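PDB 5UOF: alpha,alpha-trehalose-phosphate synthase (UDP-forming) from Burkholderia multivorans, which belongs to glycosyltransferase family 20, a family of the GT-B clan, whose members are built from two Rossmann-like domains. Local coordinates for residues 266-271 / 301-306; 358-363 / 385-390. All coordinates share one frame; numbering follows the deposited sequence. Where two conformers were deposited one is given.

How the interactions relate
Both contacts lie in the same half of the molecule, about 13 Å apart between centres, and follow one another along the chain. Interaction 1 is core: two neighbouring strands of a parallel sheet, joined by a ladder of backbone bonds and by aliphatic side chains, with one buried polar pair. Interaction 2 is only partly buried and joins the end of helix 352-361 to the loop before strand 392-396, where carbonyl oxygens, a sodium ion, waters and a charged pair replace the hydrocarbon. The two touch directly: Ser362 packs against Leu267 and Met269, and Gln363 OE1 probably accepts a hydrogen bond from Leu267 N.

Interaction 1. Residues 266-271 / 301-306; sequences KLVMSV and VSLVQI
Strands 266-271 and 301-306 are the two strands of a right-handed beta-alpha-beta crossover, linked through helix 280-293 and paired in parallel within a six-stranded sheet. Five backbone bonds run from Ser302 N to Lys266 O at one end to Ile306 N to Ser270 O at the other; Val268 sits mid-ladder, its N giving to Ser302 O (2.9 Å) and its O accepting from Val304 N (2.9 Å). On the face with Leu267 and Met269, Leu267 CD1 crosses to Val304 CG2 at 3.5 Å. Met269 bends at chi2 and chi3, which lays SD alongside Val304 CB and brings CE to Ile306 CD1 (3.7 Å); its unbranched chain can fold over a beta-branched neighbour. The other face carries the polar pair: Ser270 OG, set anti to its own N by chi1 of -177°, donates to Gln305 OE1 at 2.7 Å, tilted 34° from the amide carbonyl plane; Tyr366 O of strand 364-367 also lies within hydrogen-bonding reach of this hydroxyl. The same amide gives NE2 to Ile306 O and to Asp272, so both its ends are gripped in a buried place. Helix 280-293 packs on this face through Phe287 and Phe284, helix 352-361 covers the Met269 face, and strand 364-367 flanks 266-271.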
loop_
_atom_site.group_PDB
_atom_site.type_symbol
_atom_site.label_atom_id
_atom_site.label_comp_id
_atom_site.label_asym_id
_atom_site.label_seq_id
_atom_site.Cartn_x
_atom_site.Cartn_y
_atom_site.Cartn_z
ATOM N N LYS A 266 23.337 23.169 -18.599
ATOM C CA LYS A 266 22.351 23.219 -17.527
ATOM C C LYS A 266 22.608 22.101 -16.525
ATOM O O LYS A 266 23.200 21.071 -16.849
ATOM C CB LYS A 266 20.936 23.086 -18.091
ATOM C CG LYS A 266 20.567 24.120 -19.141
ATOM C CD LYS A 266 20.133 25.429 -18.527
ATOM C CE LYS A 266 19.595 26.375 -19.606
ATOM N NZ LYS A 266 18.991 27.613 -19.033
ATOM N N LEU A 267 22.155 22.319 -15.293
ATOM C CA LEU A 267 22.432 21.428 -14.178
ATOM C C LEU A 267 21.123 21.031 -13.514
ATOM O O LEU A 267 20.341 21.902 -13.108
ATOM C CB LEU A 267 23.365 22.100 -13.163
ATOM C CG LEU A 267 23.548 21.397 -11.813
ATOM C CD1 LEU A 267 24.205 20.037 -11.991
ATOM C CD2 LEU A 267 24.376 22.268 -10.865
ATOM N N VAL A 268 20.885 19.719 -13.424
ATOM C CA VAL A 268 19.796 19.147 -12.633
ATOM C C VAL A 268 20.417 18.573 -11.365
ATOM O O VAL A 268 21.348 17.761 -11.440
ATOM C CB VAL A 268 19.042 18.060 -13.420
ATOM C CG1 VAL A 268 17.874 17.502 -12.600
ATOM C CG2 VAL A 268 18.546 18.618 -14.743
ATOM N N MET A 269 19.928 18.998 -10.200
ATOM C CA MET A 269 20.457 18.542 -8.917
ATOM C C MET A 269 19.470 17.588 -8.268
ATOM O O MET A 269 18.255 17.806 -8.324
ATOM C CB MET A 269 20.713 19.711 -7.952
ATOM C CG MET A 269 21.981 20.500 -8.210
ATOM S SD MET A 269 23.506 19.568 -7.959
ATOM C CE MET A 269 23.323 19.092 -6.252
ATOM N N SER A 270 20.010 16.557 -7.623
ATOM C CA SER A 270 19.228 15.537 -6.934
ATOM C C SER A 270 20.077 15.061 -5.759
ATOM O O SER A 270 21.268 14.784 -5.930
ATOM C CB SER A 270 18.884 14.390 -7.900
ATOM O OG SER A 270 18.069 13.394 -7.309
ATOM N N VAL A 271 19.489 15.009 -4.560
ATOM C CA VAL A 271 20.229 14.662 -3.347
ATOM C C VAL A 271 19.343 13.735 -2.526
ATOM O O VAL A 271 18.254 14.139 -2.103
ATOM C CB VAL A 271 20.620 15.895 -2.507
ATOM C CG1 VAL A 271 21.407 15.470 -1.293
ATOM C CG2 VAL A 271 21.447 16.894 -3.326
ATOM N N VAL A 301 22.952 19.393 -20.831
ATOM C CA VAL A 301 22.466 19.303 -19.458
ATOM C C VAL A 301 23.142 18.101 -18.820
ATOM O O VAL A 301 23.470 17.122 -19.495
ATOM C CB VAL A 301 20.920 19.185 -19.406
ATOM C CG1 VAL A 301 20.447 17.959 -20.178
ATOM C CG2 VAL A 301 20.410 19.130 -17.971
ATOM N N SER A 302 23.365 18.181 -17.513
ATOM C CA SER A 302 23.882 17.060 -16.745
ATOM C C SER A 302 23.076 16.896 -15.470
ATOM O O SER A 302 22.625 17.872 -14.867
ATOM C CB SER A 302 25.356 17.249 -16.361
ATOM O OG SER A 302 26.186 17.213 -17.507
ATOM N N LEU A 303 22.923 15.650 -15.058
ATOM C CA LEU A 303 22.290 15.327 -13.790
ATOM C C LEU A 303 23.383 15.019 -12.776
ATOM O O LEU A 303 24.247 14.180 -13.031
ATOM C CB LEU A 303 21.341 14.131 -13.948
ATOM C CG LEU A 303 20.851 13.480 -12.645
ATOM C CD1 LEU A 303 20.013 14.459 -11.833
ATOM C CD2 LEU A 303 20.033 12.215 -12.988
ATOM N N VAL A 304 23.366 15.722 -11.644
ATOM C CA VAL A 304 24.238 15.417 -10.519
ATOM C C VAL A 304 23.369 14.788 -9.440
ATOM O O VAL A 304 22.466 15.443 -8.908
ATOM C CB VAL A 304 24.957 16.673 -9.999
ATOM C CG1 VAL A 304 25.670 16.377 -8.676
ATOM C CG2 VAL A 304 25.974 17.144 -11.010
ATOM N N GLN A 305 23.620 13.516 -9.141
ATOM C CA GLN A 305 22.954 12.800 -8.054
ATOM C C GLN A 305 23.954 12.622 -6.922
ATOM O O GLN A 305 24.965 11.931 -7.085
ATOM C CB GLN A 305 22.427 11.442 -8.515
ATOM C CG GLN A 305 21.852 10.599 -7.367
ATOM C CD GLN A 305 20.528 11.129 -6.878
ATOM O OE1 GLN A 305 19.581 11.237 -7.653
ATOM N NE2 GLN A 305 20.452 11.474 -5.589
ATOM N N ILE A 306 23.673 13.248 -5.784
ATOM C CA ILE A 306 24.482 13.101 -4.588
ATOM C C ILE A 306 23.735 12.166 -3.653
ATOM O O ILE A 306 22.521 12.305 -3.468
ATOM C CB ILE A 306 24.756 14.462 -3.927
ATOM C CG1 ILE A 306 25.642 15.304 -4.852
ATOM C CG2 ILE A 306 25.411 14.285 -2.544
ATOM C CD1 ILE A 306 25.682 16.774 -4.487
#

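Interaction 2. Residues 358-363 / 385-390; sequences FFRMSQ and QDPADP. With NA (sodium ion), chain C; EDO (1,2-ethanediol), chain E.
Metal coordination joins Arg360, Ser362 and Gln385: the sodium ion is bound by Arg360 O at 2.4 Å, Ser362 O at 2.3 Å and Gln385 OE1 at 2.3 Å, with two waters completing the five ligands. Neutral oxygens suit this hard monovalent ion, and the bend at Ser362, where the chain leaves the helix, lets two carbonyls of one short segment face it. Both waters also donate to Asp389 O, tying the Asp386 to Asp389 turn to the metal.

Among the hydrogen bonds, Gln385 spans the contact with its whole amide. Bent at chi2 (-55°), it offers OE1 to the sodium and to Gly391 N, while NE2 donates to Tyr381 O and to Phe359 O (2.9 Å), the latter from above the carbonyl plane, 71° out of it. Ser362 OG reaches Phe359 O at 2.8 Å from the opposite face, so two side chains grip a carbonyl at the helix end.

Charge pairs Arg360 with Asp386 loosely: NH2 lies 3.6 Å from OD2, the two planes 32° apart, and Asp386 CB covers one guanidinium face. A water bridges Arg360 NE to OD2, while NH1 is bonded to Ser384 O. Asp386 OD1 takes Ala388 N at 2.9 Å in an Asx turn.

Around the site, Phe359 meets Tyr381 of helix 376-384 edge-to-face, strand 266-271 lies against Phe359 and Ser362, and helix 431-447 backs the loop, with Arg434 bridging to Asp389.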
loop_
_atom_site.group_PDB
_atom_site.type_symbol
_atom_site.label_atom_id
_atom_site.label_comp_id
_atom_site.label_asym_id
_atom_site.label_seq_id
_atom_site.Cartn_x
_atom_site.Cartn_y
_atom_site.Cartn_z
ATOM N N PHE A 358 25.202 24.611 -4.580
ATOM C CA PHE A 358 24.935 23.803 -5.770
ATOM C C PHE A 358 23.487 23.971 -6.214
ATOM O O PHE A 358 23.204 24.072 -7.414
ATOM C CB PHE A 358 25.200 22.314 -5.516
ATOM C CG PHE A 358 26.619 21.968 -5.153
ATOM C CD1 PHE A 358 27.681 22.792 -5.476
ATOM C CD2 PHE A 358 26.880 20.771 -4.490
ATOM C CE1 PHE A 358 28.986 22.433 -5.132
ATOM C CE2 PHE A 358 28.165 20.409 -4.147
ATOM C CZ PHE A 358 29.221 21.244 -4.455
ATOM N N PHE A 359 22.550 23.944 -5.258
ATOM C CA PHE A 359 21.151 24.165 -5.611
ATOM C C PHE A 359 20.977 25.512 -6.294
ATOM O O PHE A 359 20.260 25.628 -7.295
ATOM C CB PHE A 359 20.262 24.117 -4.364
ATOM C CG PHE A 359 20.148 22.761 -3.720
ATOM C CD1 PHE A 359 20.424 21.603 -4.424
ATOM C CD2 PHE A 359 19.754 22.661 -2.388
ATOM C CE1 PHE A 359 20.297 20.358 -3.813
ATOM C CE2 PHE A 359 19.624 21.431 -1.778
ATOM C CZ PHE A 359 19.904 20.277 -2.482
ATOM N N ARG A 360 21.609 26.549 -5.759
ATOM C CA ARG A 360 21.405 27.871 -6.339
ATOM C C ARG A 360 21.919 27.925 -7.774
ATOM O O ARG A 360 21.295 28.547 -8.637
ATOM C CB ARG A 360 22.078 28.943 -5.484
ATOM C CG ARG A 360 21.728 30.388 -5.921
ATOM C CD ARG A 360 22.235 31.360 -4.857
ATOM N NE ARG A 360 21.858 32.771 -5.041
ATOM C CZ ARG A 360 20.841 33.373 -4.419
ATOM N NH1 ARG A 360 20.054 32.695 -3.592
ATOM N NH2 ARG A 360 20.618 34.671 -4.605
ATOM N N MET A 361 23.052 27.268 -8.050
ATOM C CA MET A 361 23.650 27.239 -9.386
ATOM C C MET A 361 22.764 26.509 -10.379
ATOM O O MET A 361 22.740 26.836 -11.571
ATOM C CB MET A 361 25.016 26.545 -9.327
ATOM C CG MET A 361 25.723 26.389 -10.664
ATOM S SD MET A 361 27.238 25.399 -10.597
ATOM C CE MET A 361 27.663 25.575 -8.874
ATOM N N SER A 362 22.051 25.496 -9.903
ATOM C CA SER A 362 21.322 24.606 -10.792
ATOM C C SER A 362 20.068 25.268 -11.363
ATOM O O SER A 362 19.562 26.270 -10.860
ATOM C CB SER A 362 20.928 23.342 -10.045
ATOM O OG SER A 362 19.855 23.636 -9.176
ATOM N N GLN A 363 19.552 24.667 -12.433
ATOM C CA GLN A 363 18.314 25.116 -13.051
ATOM C C GLN A 363 17.106 24.267 -12.678
ATOM O O GLN A 363 15.972 24.737 -12.828
ATOM C CB GLN A 363 18.467 25.111 -14.574
ATOM C CG GLN A 363 19.320 26.264 -15.107
ATOM C CD GLN A 363 20.808 26.079 -14.873
ATOM O OE1 GLN A 363 21.330 24.959 -14.864
ATOM N NE2 GLN A 363 21.503 27.190 -14.679
ATOM N N GLN A 385 17.260 29.367 -4.204
ATOM C CA GLN A 385 17.283 29.952 -5.541
ATOM C C GLN A 385 17.449 31.463 -5.516
ATOM O O GLN A 385 16.984 32.157 -4.606
ATOM C CB GLN A 385 16.000 29.610 -6.300
ATOM C CG GLN A 385 15.822 28.105 -6.454
ATOM C CD GLN A 385 17.035 27.464 -7.108
ATOM O OE1 GLN A 385 17.452 27.863 -8.207
ATOM N NE2 GLN A 385 17.634 26.494 -6.424
ATOM N N ASP A 386 18.109 31.974 -6.562
ATOM C CA ASP A 386 18.161 33.407 -6.788
ATOM C C ASP A 386 16.824 33.809 -7.403
ATOM O O ASP A 386 16.480 33.303 -8.474
ATOM C CB ASP A 386 19.327 33.758 -7.723
ATOM C CG ASP A 386 19.553 35.267 -7.862
ATOM O OD1 ASP A 386 18.572 36.047 -7.792
ATOM O OD2 ASP A 386 20.725 35.685 -8.036
ATOM N N PRO A 387 16.033 34.671 -6.760
ATOM C CA PRO A 387 14.726 35.020 -7.342
ATOM C C PRO A 387 14.827 35.732 -8.677
ATOM O O PRO A 387 13.819 35.787 -9.393
ATOM C CB PRO A 387 14.083 35.922 -6.278
ATOM C CG PRO A 387 15.231 36.467 -5.491
ATOM C CD PRO A 387 16.287 35.388 -5.497
ATOM N N ALA A 388 15.996 36.280 -9.031
ATOM C CA ALA A 388 16.148 36.920 -10.333
ATOM C C ALA A 388 16.247 35.911 -11.469
ATOM O O ALA A 388 16.020 36.275 -12.629
ATOM C CB ALA A 388 17.386 37.819 -10.342
ATOM N N ASP A 389 16.574 34.660 -11.169
ATOM C CA ASP A 389 16.726 33.599 -12.159
ATOM C C ASP A 389 16.563 32.258 -11.449
ATOM O O ASP A 389 17.539 31.517 -11.281
ATOM C CB ASP A 389 18.093 33.699 -12.843
ATOM C CG ASP A 389 18.273 32.683 -13.977
ATOM O OD1 ASP A 389 17.268 32.108 -14.445
ATOM O OD2 ASP A 389 19.434 32.450 -14.393
ATOM N N PRO A 390 15.358 31.923 -10.993
ATOM C CA PRO A 390 15.223 30.789 -10.072
ATOM C C PRO A 390 15.007 29.461 -10.781
ATOM O O PRO A 390 14.373 29.380 -11.832
ATOM C CB PRO A 390 13.990 31.181 -9.245
ATOM C CG PRO A 390 13.141 31.956 -10.203
ATOM C CD PRO A 390 14.100 32.682 -11.139
HETATM NA NA NA C . 19.205 28.217 -9.693
HETATM C C1 EDO E . 26.229 26.353 -14.253
HETATM O O1 EDO E . 26.768 25.369 -15.145
HETATM C C2 EDO E . 24.733 26.101 -14.133
HETATM O O2 EDO E . 24.203 25.961 -15.454
HETATM O O HOH W 1 22.801 34.184 -7.275
HETATM O O HOH W 2 20.564 29.780 -13.942
HETATM O O HOH W 3 19.062 30.580 -9.107
HETATM O O HOH W 4 18.375 28.996 -11.959
#